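Local coordinates for protein transcriptional regulator, GntR family (Ralstonia eutropha, PDB 3IHU) that probably binds DNA as a GntR-family transcription factor, pairing a winged-helix domain with a helical FCD domain, at residues L149-N154 against T191-G196; L88-V93 against P167-Q172; A64-V69 against F161-M166. One frame throughout, in Å; residues are numbered along the deposited sequence.

Interaction 1 (L149-N154 against T191-G196)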
ATOM      1  N   LEU A 149       2.218  11.388   2.097  1.00 19.42           N
ATOM      2  CA  LEU A 149       2.890  11.236   3.400  1.00 19.62           C
ATOM      3  C   LEU A 149       3.816  12.405   3.669  1.00 19.39           C
ATOM      4  O   LEU A 149       3.774  12.989   4.743  1.00 19.47           O
ATOM      5  CB  LEU A 149       3.660   9.928   3.444  1.00 19.21           C
ATOM      6  CG  LEU A 149       4.333   9.572   4.768  1.00 19.62           C
ATOM      7  CD1 LEU A 149       3.330   9.351   5.951  1.00 21.13           C
ATOM      8  CD2 LEU A 149       5.129   8.329   4.503  1.00 20.90           C
ATOM      9  N   GLU A 150       4.606  12.769   2.676  1.00 20.15           N
ATOM     10  CA  GLU A 150       5.575  13.844   2.809  1.00 21.09           C
ATOM     11  C   GLU A 150       4.881  15.153   3.051  1.00 19.82           C
ATOM     12  O   GLU A 150       5.379  15.982   3.817  1.00 20.20           O
ATOM     13  CB  GLU A 150       6.486  13.957   1.579  1.00 21.63           C
ATOM     14  CG  GLU A 150       7.410  12.762   1.348  1.00 26.28           C
ATOM     15  CD  GLU A 150       8.199  12.358   2.616  1.00 31.86           C
ATOM     16  OE1 GLU A 150       8.779  13.259   3.284  1.00 33.02           O
ATOM     17  OE2 GLU A 150       8.207  11.141   2.959  1.00 33.06           O
HETATM   18  N   MSE A 151       3.721  15.318   2.438  1.00 17.92           N
HETATM   19  CA  MSE A 151       2.901  16.505   2.613  1.00 16.82           C
HETATM   20  C   MSE A 151       2.408  16.676   4.038  1.00 18.62           C
HETATM   21  O   MSE A 151       2.405  17.782   4.560  1.00 17.67           O
HETATM   22  CB  MSE A 151       1.710  16.469   1.618  1.00 17.51           C
HETATM   23  CG  MSE A 151       2.077  16.890   0.236  1.00 15.43           C
HETATM   24 SE   MSE A 151       0.712  16.597  -1.097  0.75  9.46          SE
HETATM   25  CE  MSE A 151      -0.124  18.336  -0.669  1.00 14.36           C
ATOM     26  N   GLY A 152       2.003  15.585   4.715  1.00 17.66           N
ATOM     27  CA  GLY A 152       1.471  15.726   6.056  1.00 18.39           C
ATOM     28  C   GLY A 152       2.550  15.781   7.119  1.00 18.76           C
ATOM     29  O   GLY A 152       2.333  16.338   8.192  1.00 18.93           O
ATOM     30  N   ASP A 153       3.723  15.255   6.797  1.00 18.95           N
ATOM     31  CA  ASP A 153       4.826  15.132   7.719  1.00 19.89           C
ATOM     32  C   ASP A 153       4.418  14.616   9.143  1.00 19.87           C
ATOM     33  O   ASP A 153       4.931  15.088  10.127  1.00 18.69           O
ATOM     34  CB  ASP A 153       5.558  16.452   7.836  1.00 20.02           C
ATOM     35  CG  ASP A 153       6.973  16.275   8.307  1.00 22.29           C
ATOM     36  OD1 ASP A 153       7.527  15.175   8.127  1.00 28.92           O
ATOM     37  OD2 ASP A 153       7.539  17.215   8.844  1.00 24.17           O
ATOM     38  N   ASN A 154       3.449  13.709   9.212  1.00 20.41           N
ATOM     39  CA  ASN A 154       3.014  13.113  10.487  1.00 21.41           C
ATOM     40  C   ASN A 154       3.939  11.931  10.773  1.00 22.30           C
ATOM     41  O   ASN A 154       3.838  10.885  10.133  1.00 23.69           O
ATOM     42  CB  ASN A 154       1.532  12.744  10.426  1.00 20.93           C
ATOM     43  CG  ASN A 154       1.001  12.213  11.719  1.00 22.36           C
ATOM     44  OD1 ASN A 154       1.692  11.468  12.372  1.00 20.82           O
ATOM     45  ND2 ASN A 154      -0.245  12.581  12.100  1.00 20.67           N
ATOM     46  N   THR A 191      -7.835  15.792  -5.394  1.00 15.10           N
ATOM     47  CA  THR A 191      -8.643  16.995  -5.496  1.00 15.77           C
ATOM     48  C   THR A 191      -9.041  17.553  -4.099  1.00 16.15           C
ATOM     49  O   THR A 191      -8.923  18.760  -3.858  1.00 16.16           O
ATOM     50  CB  THR A 191      -9.826  16.755  -6.412  1.00 15.62           C
ATOM     51  OG1 THR A 191      -9.323  16.454  -7.745  1.00 13.71           O
ATOM     52  CG2 THR A 191     -10.748  18.010  -6.479  1.00 15.37           C
ATOM     53  N   ALA A 192      -9.382  16.675  -3.148  1.00 15.71           N
ATOM     54  CA  ALA A 192      -9.781  17.121  -1.809  1.00 15.43           C
ATOM     55  C   ALA A 192      -8.553  17.636  -1.018  1.00 16.14           C
ATOM     56  O   ALA A 192      -8.579  18.691  -0.340  1.00 16.00           O
ATOM     57  CB  ALA A 192     -10.512  15.985  -1.054  1.00 16.52           C
ATOM     58  N   VAL A 193      -7.441  16.930  -1.160  1.00 15.85           N
ATOM     59  CA  VAL A 193      -6.233  17.327  -0.472  1.00 15.59           C
ATOM     60  C   VAL A 193      -5.785  18.696  -0.931  1.00 16.36           C
ATOM     61  O   VAL A 193      -5.517  19.581  -0.098  1.00 16.85           O
ATOM     62  CB  VAL A 193      -5.128  16.289  -0.639  1.00 14.01           C
ATOM     63  CG1 VAL A 193      -3.816  16.861  -0.165  1.00 15.13           C
ATOM     64  CG2 VAL A 193      -5.529  14.991   0.177  1.00 13.60           C
ATOM     65  N   LEU A 194      -5.715  18.858  -2.258  1.00 16.47           N
ATOM     66  CA  LEU A 194      -5.226  20.101  -2.838  1.00 17.35           C
ATOM     67  C   LEU A 194      -6.091  21.293  -2.514  1.00 16.99           C
ATOM     68  O   LEU A 194      -5.598  22.366  -2.537  1.00 16.97           O
ATOM     69  CB  LEU A 194      -5.054  19.959  -4.352  1.00 17.80           C
ATOM     70  CG  LEU A 194      -3.949  18.976  -4.658  1.00 18.77           C
ATOM     71  CD1 LEU A 194      -3.767  18.818  -6.166  1.00 20.70           C
ATOM     72  CD2 LEU A 194      -2.692  19.464  -3.957  1.00 21.69           C
ATOM     73  N   ALA A 195      -7.366  21.080  -2.224  1.00 17.83           N
ATOM     74  CA  ALA A 195      -8.281  22.138  -1.807  1.00 19.48           C
ATOM     75  C   ALA A 195      -8.084  22.559  -0.322  1.00 21.00           C
ATOM     76  O   ALA A 195      -8.631  23.555   0.115  1.00 20.43           O
ATOM     77  CB  ALA A 195      -9.750  21.661  -2.004  1.00 19.50           C
ATOM     78  N   GLY A 196      -7.335  21.760   0.441  1.00 21.00           N
ATOM     79  CA  GLY A 196      -6.758  22.207   1.690  1.00 20.58           C
ATOM     80  C   GLY A 196      -7.660  22.066   2.880  1.00 21.12           C
ATOM     81  O   GLY A 196      -7.229  22.393   3.983  1.00 20.46           O
TER

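Interaction 2 (L88-V93 against P167-Q172)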
ATOM      1  N   LEU A  88     -11.753  -7.641   6.725  1.00 14.96           N
ATOM      2  CA  LEU A  88     -12.614  -6.550   7.124  1.00 15.94           C
ATOM      3  C   LEU A  88     -11.986  -5.732   8.279  1.00 16.46           C
ATOM      4  O   LEU A  88     -12.113  -4.511   8.334  1.00 14.66           O
ATOM      5  CB  LEU A  88     -13.978  -7.057   7.520  1.00 15.22           C
ATOM      6  CG  LEU A  88     -14.816  -7.633   6.356  1.00 17.11           C
ATOM      7  CD1 LEU A  88     -16.086  -8.314   6.908  1.00 17.50           C
ATOM      8  CD2 LEU A  88     -15.142  -6.514   5.335  1.00 17.38           C
ATOM      9  N   ASP A  89     -11.308  -6.436   9.186  1.00 17.11           N
ATOM     10  CA  ASP A  89     -10.635  -5.778  10.326  1.00 16.68           C
ATOM     11  C   ASP A  89      -9.459  -4.934   9.838  1.00 16.51           C
ATOM     12  O   ASP A  89      -9.283  -3.811  10.306  1.00 15.99           O
ATOM     13  CB  ASP A  89     -10.229  -6.809  11.404  1.00 16.66           C
ATOM     14  CG  ASP A  89     -11.412  -7.323  12.236  1.00 18.16           C
ATOM     15  OD1 ASP A  89     -12.571  -6.837  12.116  1.00 22.31           O
ATOM     16  OD2 ASP A  89     -11.173  -8.250  13.046  1.00 20.44           O
ATOM     17  N   VAL A  90      -8.664  -5.441   8.874  1.00 15.99           N
ATOM     18  CA  VAL A  90      -7.651  -4.662   8.261  1.00 15.81           C
ATOM     19  C   VAL A  90      -8.236  -3.389   7.550  1.00 16.38           C
ATOM     20  O   VAL A  90      -7.699  -2.303   7.642  1.00 16.42           O
ATOM     21  CB  VAL A  90      -6.823  -5.494   7.258  1.00 16.69           C
ATOM     22  CG1 VAL A  90      -6.009  -4.587   6.323  1.00 14.64           C
ATOM     23  CG2 VAL A  90      -5.958  -6.538   7.984  1.00 14.61           C
ATOM     24  N   LEU A  91      -9.304  -3.543   6.795  1.00 16.51           N
ATOM     25  CA  LEU A  91      -9.905  -2.411   6.099  1.00 15.40           C
ATOM     26  C   LEU A  91     -10.431  -1.375   7.094  1.00 14.66           C
ATOM     27  O   LEU A  91     -10.442  -0.216   6.832  1.00 14.15           O
ATOM     28  CB  LEU A  91     -11.036  -2.908   5.220  1.00 15.42           C
ATOM     29  CG  LEU A  91     -10.637  -3.792   4.027  1.00 15.16           C
ATOM     30  CD1 LEU A  91     -11.872  -4.483   3.491  1.00 16.56           C
ATOM     31  CD2 LEU A  91      -9.926  -2.916   2.950  1.00 16.86           C
ATOM     32  N   ASP A  92     -10.858  -1.819   8.263  1.00 15.12           N
ATOM     33  CA  ASP A  92     -11.362  -0.901   9.301  1.00 15.73           C
ATOM     34  C   ASP A  92     -10.247   0.082   9.721  1.00 15.87           C
ATOM     35  O   ASP A  92     -10.473   1.309   9.829  1.00 17.01           O
ATOM     36  CB  ASP A  92     -11.863  -1.684  10.529  1.00 15.94           C
ATOM     37  CG  ASP A  92     -13.340  -2.040  10.450  1.00 19.46           C
ATOM     38  OD1 ASP A  92     -14.019  -1.471   9.584  1.00 22.65           O
ATOM     39  OD2 ASP A  92     -13.820  -2.855  11.294  1.00 22.56           O
ATOM     40  N   VAL A  93      -9.052  -0.453   9.933  1.00 14.40           N
ATOM     41  CA  VAL A  93      -7.900   0.365  10.230  1.00 15.28           C
ATOM     42  C   VAL A  93      -7.404   1.200   8.992  1.00 15.84           C
ATOM     43  O   VAL A  93      -7.147   2.375   9.128  1.00 14.27           O
ATOM     44  CB  VAL A  93      -6.733  -0.508  10.697  1.00 15.26           C
ATOM     45  CG1 VAL A  93      -5.465   0.309  10.813  1.00 15.72           C
ATOM     46  CG2 VAL A  93      -7.101  -1.212  12.068  1.00 19.01           C
ATOM     47  N   PRO A 167      -1.180  -4.883   1.377  1.00 27.16           N
ATOM     48  CA  PRO A 167      -0.609  -5.745   0.320  1.00 25.81           C
ATOM     49  C   PRO A 167      -1.270  -7.100   0.218  1.00 25.11           C
ATOM     50  O   PRO A 167      -1.559  -7.551  -0.885  1.00 25.38           O
ATOM     51  CB  PRO A 167       0.884  -5.866   0.709  1.00 26.25           C
ATOM     52  CG  PRO A 167       0.981  -5.323   2.135  1.00 26.77           C
ATOM     53  CD  PRO A 167      -0.165  -4.397   2.333  1.00 27.33           C
ATOM     54  N   ILE A 168      -1.567  -7.743   1.345  1.00 24.65           N
ATOM     55  CA  ILE A 168      -2.247  -9.033   1.284  1.00 24.55           C
ATOM     56  C   ILE A 168      -3.642  -8.909   0.696  1.00 22.83           C
ATOM     57  O   ILE A 168      -3.970  -9.656  -0.213  1.00 23.98           O
ATOM     58  CB  ILE A 168      -2.373  -9.782   2.633  1.00 24.34           C
ATOM     59  CG1 ILE A 168      -1.022  -9.954   3.282  1.00 27.50           C
ATOM     60  CG2 ILE A 168      -2.969 -11.204   2.387  1.00 21.77           C
ATOM     61  CD1 ILE A 168      -0.190 -10.929   2.558  1.00 29.72           C
ATOM     62  N   VAL A 169      -4.437  -7.974   1.195  1.00 22.39           N
ATOM     63  CA  VAL A 169      -5.774  -7.687   0.664  1.00 21.43           C
ATOM     64  C   VAL A 169      -5.712  -7.407  -0.855  1.00 22.16           C
ATOM     65  O   VAL A 169      -6.459  -7.983  -1.647  1.00 21.69           O
ATOM     66  CB  VAL A 169      -6.426  -6.481   1.411  1.00 22.71           C
ATOM     67  CG1 VAL A 169      -7.796  -6.138   0.818  1.00 21.63           C
ATOM     68  CG2 VAL A 169      -6.562  -6.780   2.876  1.00 21.27           C
ATOM     69  N   HIS A 170      -4.784  -6.560  -1.257  1.00 22.91           N
ATOM     70  CA  HIS A 170      -4.583  -6.269  -2.697  1.00 24.31           C
ATOM     71  C   HIS A 170      -4.470  -7.557  -3.462  1.00 23.39           C
ATOM     72  O   HIS A 170      -5.186  -7.764  -4.414  1.00 23.11           O
ATOM     73  CB  HIS A 170      -3.329  -5.429  -2.907  1.00 25.31           C
ATOM     74  CG  HIS A 170      -3.198  -4.867  -4.287  1.00 28.46           C
ATOM     75  ND1 HIS A 170      -2.887  -5.649  -5.390  1.00 31.42           N
ATOM     76  CD2 HIS A 170      -3.328  -3.600  -4.744  1.00 28.74           C
ATOM     77  CE1 HIS A 170      -2.843  -4.885  -6.468  1.00 30.98           C
ATOM     78  NE2 HIS A 170      -3.123  -3.641  -6.107  1.00 32.65           N
ATOM     79  N   ALA A 171      -3.579  -8.445  -3.020  1.00 24.67           N
ATOM     80  CA  ALA A 171      -3.312  -9.696  -3.731  1.00 24.39           C
ATOM     81  C   ALA A 171      -4.452 -10.676  -3.651  1.00 25.17           C
ATOM     82  O   ALA A 171      -4.987 -11.127  -4.652  1.00 25.57           O
ATOM     83  CB  ALA A 171      -1.992 -10.334  -3.171  1.00 24.65           C
ATOM     84  N   GLN A 172      -4.871 -11.009  -2.436  1.00 25.44           N
ATOM     85  CA  GLN A 172      -5.862 -12.046  -2.238  1.00 24.50           C
ATOM     86  C   GLN A 172      -7.209 -11.618  -2.777  1.00 23.87           C
ATOM     87  O   GLN A 172      -7.979 -12.445  -3.172  1.00 23.46           O
ATOM     88  CB  GLN A 172      -5.980 -12.326  -0.727  1.00 25.03           C
ATOM     89  CG  GLN A 172      -6.851 -13.457  -0.316  1.00 24.56           C
ATOM     90  CD  GLN A 172      -6.853 -13.628   1.192  1.00 24.64           C
ATOM     91  OE1 GLN A 172      -5.961 -13.145   1.893  1.00 23.89           O
ATOM     92  NE2 GLN A 172      -7.837 -14.336   1.686  1.00 23.82           N
TER

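Interaction 3 (A64-V69 against F161-M166)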
ATOM      1  N   ALA A  64       6.779 -10.358   9.669  1.00 27.66           N
ATOM      2  CA  ALA A  64       5.959 -10.993  10.692  1.00 28.63           C
ATOM      3  C   ALA A  64       5.404  -9.888  11.602  1.00 29.91           C
ATOM      4  O   ALA A  64       4.207  -9.872  11.878  1.00 29.17           O
ATOM      5  CB  ALA A  64       6.707 -12.019  11.468  1.00 28.81           C
ATOM      6  N   ALA A  65       6.237  -8.930  11.998  1.00 30.38           N
ATOM      7  CA  ALA A  65       5.736  -7.830  12.838  1.00 31.18           C
ATOM      8  C   ALA A  65       4.531  -7.128  12.219  1.00 31.82           C
ATOM      9  O   ALA A  65       3.593  -6.797  12.947  1.00 32.72           O
ATOM     10  CB  ALA A  65       6.841  -6.821  13.174  1.00 30.50           C
ATOM     11  N   GLU A  66       4.540  -6.933  10.889  1.00 31.21           N
ATOM     12  CA  GLU A  66       3.496  -6.214  10.152  1.00 31.34           C
ATOM     13  C   GLU A  66       2.314  -7.078   9.725  1.00 29.73           C
ATOM     14  O   GLU A  66       1.410  -6.603   9.041  1.00 30.68           O
ATOM     15  CB  GLU A  66       4.084  -5.596   8.867  1.00 31.60           C
ATOM     16  CG  GLU A  66       5.140  -4.566   9.119  1.00 34.85           C
ATOM     17  CD  GLU A  66       4.575  -3.230   9.473  1.00 36.71           C
ATOM     18  OE1 GLU A  66       3.334  -3.121   9.520  1.00 39.87           O
ATOM     19  OE2 GLU A  66       5.372  -2.290   9.696  1.00 39.15           O
ATOM     20  N   GLY A  67       2.353  -8.345  10.070  1.00 28.69           N
ATOM     21  CA  GLY A  67       1.264  -9.270   9.741  1.00 28.72           C
ATOM     22  C   GLY A  67       1.262  -9.889   8.344  1.00 27.99           C
ATOM     23  O   GLY A  67       0.249 -10.437   7.932  1.00 27.02           O
ATOM     24  N   ILE A  68       2.396  -9.799   7.634  1.00 26.85           N
ATOM     25  CA  ILE A  68       2.520 -10.235   6.222  1.00 25.96           C
ATOM     26  C   ILE A  68       2.921 -11.701   6.130  1.00 24.57           C
ATOM     27  O   ILE A  68       2.379 -12.450   5.298  1.00 25.04           O
ATOM     28  CB  ILE A  68       3.574  -9.412   5.493  1.00 26.04           C
ATOM     29  CG1 ILE A  68       3.295  -7.902   5.587  1.00 27.84           C
ATOM     30  CG2 ILE A  68       3.693  -9.845   4.041  1.00 25.50           C
ATOM     31  CD1 ILE A  68       1.930  -7.470   5.187  1.00 31.45           C
ATOM     32  N   VAL A  69       3.831 -12.149   7.000  1.00 22.92           N
ATOM     33  CA  VAL A  69       4.213 -13.550   7.008  1.00 22.15           C
ATOM     34  C   VAL A  69       4.075 -14.196   8.383  1.00 23.59           C
ATOM     35  O   VAL A  69       4.113 -13.531   9.407  1.00 22.78           O
ATOM     36  CB  VAL A  69       5.671 -13.717   6.575  1.00 22.76           C
ATOM     37  CG1 VAL A  69       5.907 -13.053   5.192  1.00 20.86           C
ATOM     38  CG2 VAL A  69       6.640 -13.136   7.648  1.00 19.01           C
ATOM     39  N   PHE A 161       2.944   3.490   8.073  1.00 33.54           N
ATOM     40  CA  PHE A 161       2.663   3.671   6.626  1.00 33.36           C
ATOM     41  C   PHE A 161       2.365   2.367   5.869  1.00 34.03           C
ATOM     42  O   PHE A 161       1.370   2.279   5.159  1.00 33.34           O
ATOM     43  CB  PHE A 161       3.846   4.435   5.985  1.00 33.81           C
ATOM     44  CG  PHE A 161       3.613   4.890   4.558  1.00 31.35           C
ATOM     45  CD1 PHE A 161       2.542   5.729   4.244  1.00 30.96           C
ATOM     46  CD2 PHE A 161       4.497   4.528   3.560  1.00 29.06           C
ATOM     47  CE1 PHE A 161       2.330   6.168   2.935  1.00 27.48           C
ATOM     48  CE2 PHE A 161       4.313   4.953   2.263  1.00 28.01           C
ATOM     49  CZ  PHE A 161       3.201   5.774   1.944  1.00 27.57           C
ATOM     50  N   PRO A 162       3.192   1.319   6.071  1.00 35.97           N
ATOM     51  CA  PRO A 162       2.906  -0.003   5.445  1.00 36.49           C
ATOM     52  C   PRO A 162       1.495  -0.565   5.617  1.00 37.20           C
ATOM     53  O   PRO A 162       0.963  -1.187   4.698  1.00 38.37           O
ATOM     54  CB  PRO A 162       3.941  -0.922   6.095  1.00 37.39           C
ATOM     55  CG  PRO A 162       5.089  -0.014   6.468  1.00 36.47           C
ATOM     56  CD  PRO A 162       4.506   1.340   6.757  1.00 35.83           C
ATOM     57  N   THR A 163       0.847  -0.361   6.754  1.00 38.11           N
ATOM     58  CA  THR A 163      -0.528  -0.834   6.891  1.00 38.40           C
ATOM     59  C   THR A 163      -1.460  -0.254   5.824  1.00 37.99           C
ATOM     60  O   THR A 163      -2.361  -0.939   5.327  1.00 38.28           O
ATOM     61  CB  THR A 163      -1.131  -0.461   8.248  1.00 39.10           C
ATOM     62  OG1 THR A 163      -0.327  -1.040   9.290  1.00 42.33           O
ATOM     63  CG2 THR A 163      -2.606  -0.999   8.348  1.00 39.70           C
ATOM     64  N   ILE A 164      -1.234   1.014   5.488  1.00 37.41           N
ATOM     65  CA  ILE A 164      -2.112   1.750   4.580  1.00 37.09           C
ATOM     66  C   ILE A 164      -2.234   1.060   3.238  1.00 35.85           C
ATOM     67  O   ILE A 164      -3.271   1.122   2.591  1.00 37.35           O
ATOM     68  CB  ILE A 164      -1.591   3.205   4.423  1.00 36.64           C
ATOM     69  CG1 ILE A 164      -2.065   4.058   5.581  1.00 37.39           C
ATOM     70  CG2 ILE A 164      -2.071   3.817   3.159  1.00 39.01           C
ATOM     71  CD1 ILE A 164      -1.243   5.289   5.795  1.00 37.19           C
ATOM     72  N   HIS A 165      -1.185   0.369   2.837  1.00 34.85           N
ATOM     73  CA  HIS A 165      -1.085  -0.206   1.486  1.00 34.76           C
ATOM     74  C   HIS A 165      -1.898  -1.494   1.287  1.00 32.86           C
ATOM     75  O   HIS A 165      -2.260  -1.825   0.149  1.00 33.21           O
ATOM     76  CB  HIS A 165       0.402  -0.480   1.165  1.00 35.14           C
ATOM     77  CG  HIS A 165       1.242   0.751   1.122  1.00 37.38           C
ATOM     78  ND1 HIS A 165       0.977   1.795   0.265  1.00 39.86           N
ATOM     79  CD2 HIS A 165       2.351   1.107   1.815  1.00 39.47           C
ATOM     80  CE1 HIS A 165       1.891   2.738   0.420  1.00 38.62           C
ATOM     81  NE2 HIS A 165       2.727   2.349   1.366  1.00 40.88           N
HETATM   82  N   MSE A 166      -2.131  -2.218   2.386  1.00 30.32           N
HETATM   83  CA  MSE A 166      -2.895  -3.478   2.376  0.60 28.98           C
HETATM   84  C   MSE A 166      -2.460  -4.503   1.349  1.00 27.95           C
HETATM   85  O   MSE A 166      -3.256  -4.967   0.548  1.00 27.01           O
HETATM   86  CB  MSE A 166      -4.370  -3.179   2.161  0.60 28.49           C
HETATM   87  CG  MSE A 166      -4.982  -2.494   3.275  0.60 27.37           C
HETATM   88 SE   MSE A 166      -6.820  -2.436   2.900  0.45 25.13          SE
HETATM   89  CE  MSE A 166      -6.870  -0.783   1.860  0.60 15.28           C
TER

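Interaction 1 (L149-N154 against T191-G196)
Val193, the valine that meets selenomethionine Met151, also takes part in the shortest of the backbone bonds within the two segments: its carbonyl O receives Gly196 N at 2.9 Å. That bond draws in the last turn of helix 179-195, and Gly196 then leaves helical geometry with a positive phi, which suits a glycine. Across the gap the meeting is entirely apolar. Met151 projects from the last turn of helix 134-152 and does all the reaching for its side. Its chain runs out nearly straight to SE, then bends there (chi3 86°), which turns the terminal CE onto the other helix. CE lies 4.0 Å from Val193 CG1, the branch that stands opposite the backbone N (chi1 168°). The second branch, CG2, is directed elsewhere. The same Met151 CE has a looser neighbour in Leu194 CD2 at 4.3 Å, so one methyl sits by two consecutive residues of helix 179-195. The backbones stay well apart, 9.7 Å between the CA atoms of Met151 and Val193, a span that one long, unbranched side chain can bridge. Ala105 of helix 84-105 touches both Met151 and Val193, while Gln114 packs on Met151 and Val115 and Leu118 on Leu194 from helix 112-130. This is plain packing of helix ends inside the FCD bundle. Around the end of helix 134-152 polar groups gather: Asp153 leaves the helix with positive phi, Arg158 forms salt bridges with Glu150 and Asp153, and Asn154 OD1 caps the next helix at Leu157 N. With 82 Å² buried in total and methyl groups alone meeting, the contact rests on dispersion and the exclusion of water; it has no directional bond to fix the rotation of the selenomethionine tip.

Interaction 2 (L88-V93 against P167-Q172)
Flat groups stay out of the meeting between Val90 and Val169: neither the imidazole of His170 nor the carboxamide of Gln172 lays a face or an edge against residues 88-93. Both belong to other neighbours, His170 packing on Leu175 and Glu30, and Gln172 giving its NE2 to the carbonyl O of Leu82. What remains is branched aliphatic packing, with Val169 at its centre. Its two methyls divide the work. CG2 turns to Val90, whose CG1 it meets at 4.1 Å, and the two side chains run in opposite senses, passing flank to flank instead of meeting head on. CG1 of Val169 serves Leu91, approaching CD2 at 4.4 Å. Because Val169 CG1 stands opposite its own backbone N (chi1 177°) and CG2 opposite the carbonyl carbon, the fork opens toward two successive residues of the facing helix. Leu91 does not start out aimed at Val169; with CD1 extended (chi2 165°), the other methyl, CD2, is left turned to it. The closest CA atoms, those of Val90 and Val169, are 8.4 Å apart, a moderately close helix pairing. Val169 supplies 53 of the 98 Å² buried, so the short helix 167-172 enters with one residue and the long helix 84-105 receives it with two. The contact is wholly apolar, and the polar backbone bonds lie within each helix, for instance Gln172 N to Ile168 O at 2.8 Å. Around this pairing, helix 198-219 closes in with Val209 and Arg213 on Leu91 and Ile216 on Val169, while helix 17-31 of the winged-helix domain covers helix 167-172 elsewhere, Met26 on Pro167 and Leu29 on Ile168. Helix 167-172 therefore lies between the FCD bundle and the winged-helix domain.

Interaction 3 (A64-V69 against F161-M166)
Glu66 rests its carboxylate against the ring of Pro162, a surface contact between the winged-helix domain of the GntR family and the helical FCD domain. The flat group sits above and somewhat beyond the CB-CG edge of the ring: OE2 is 4.0 Å from Pro162 CG, and both OE1 and OE2 are 4.1 Å from Pro162 CB, so CB sits beneath the face of the carboxylate rather than at its rim. OE1 also comes within 4.2 Å of Thr163 OG1, too far for a bond. The Glu66 chain leaves with CG opposite the carbonyl carbon (chi1 -63°) and bends at the next torsion (chi2 -80°), which leaves the carboxylate tilted by about 26° from the mean plane of the proline ring.

One step outward, the backbone of each segment sets these positions. Glu66 follows helix 53-65, probably the recognition helix, as in relatives of the family; that helix ends in a Schellman motif, where Gly67 takes a positive phi and Gly67 N returns to Ala64 O at 3.0 Å. The chain then enters strand 69-71, and Gly67 O accepts a bond from Arg80. Phe22 of helix 17-31 packs on Glu66 as well. On the FCD side, helix 155-165 is weakly bonded and kinked: the N of Pro162 carries no hydrogen, and that of Thr163 makes no bond to the preceding turn. Val93 of helix 84-105 meets Thr163. Further out, His165 folds back along this helix, its ND1 bonded to Arg141 and its NE2 3.2 Å above the ring plane of Phe161, offset toward the rim.

Interactions 2 and 3 lie side by side, centres about 9 Å apart, and share the run from helix 155-165 into helix 167-172. They touch directly: Val93 CG1 meets Thr163 CG2 at 4.0 Å and Pro167 CG meets Ile68 CD1 at 3.9 Å. Interaction 1 is farther off, its centre about 22 to 23 Å from the others, yet Leu149 CD2 reaches Phe161 CD1 at 3.7 Å. Along the chain the first segments come in the order 64-69, 88-93, 149-154, and their partners 161-166, 167-172, 191-196, so every pair of contacts crosses. Interactions 1 and 2 are internal to the FCD bundle; interaction 3 joins that bundle to the probable DNA-binding domain.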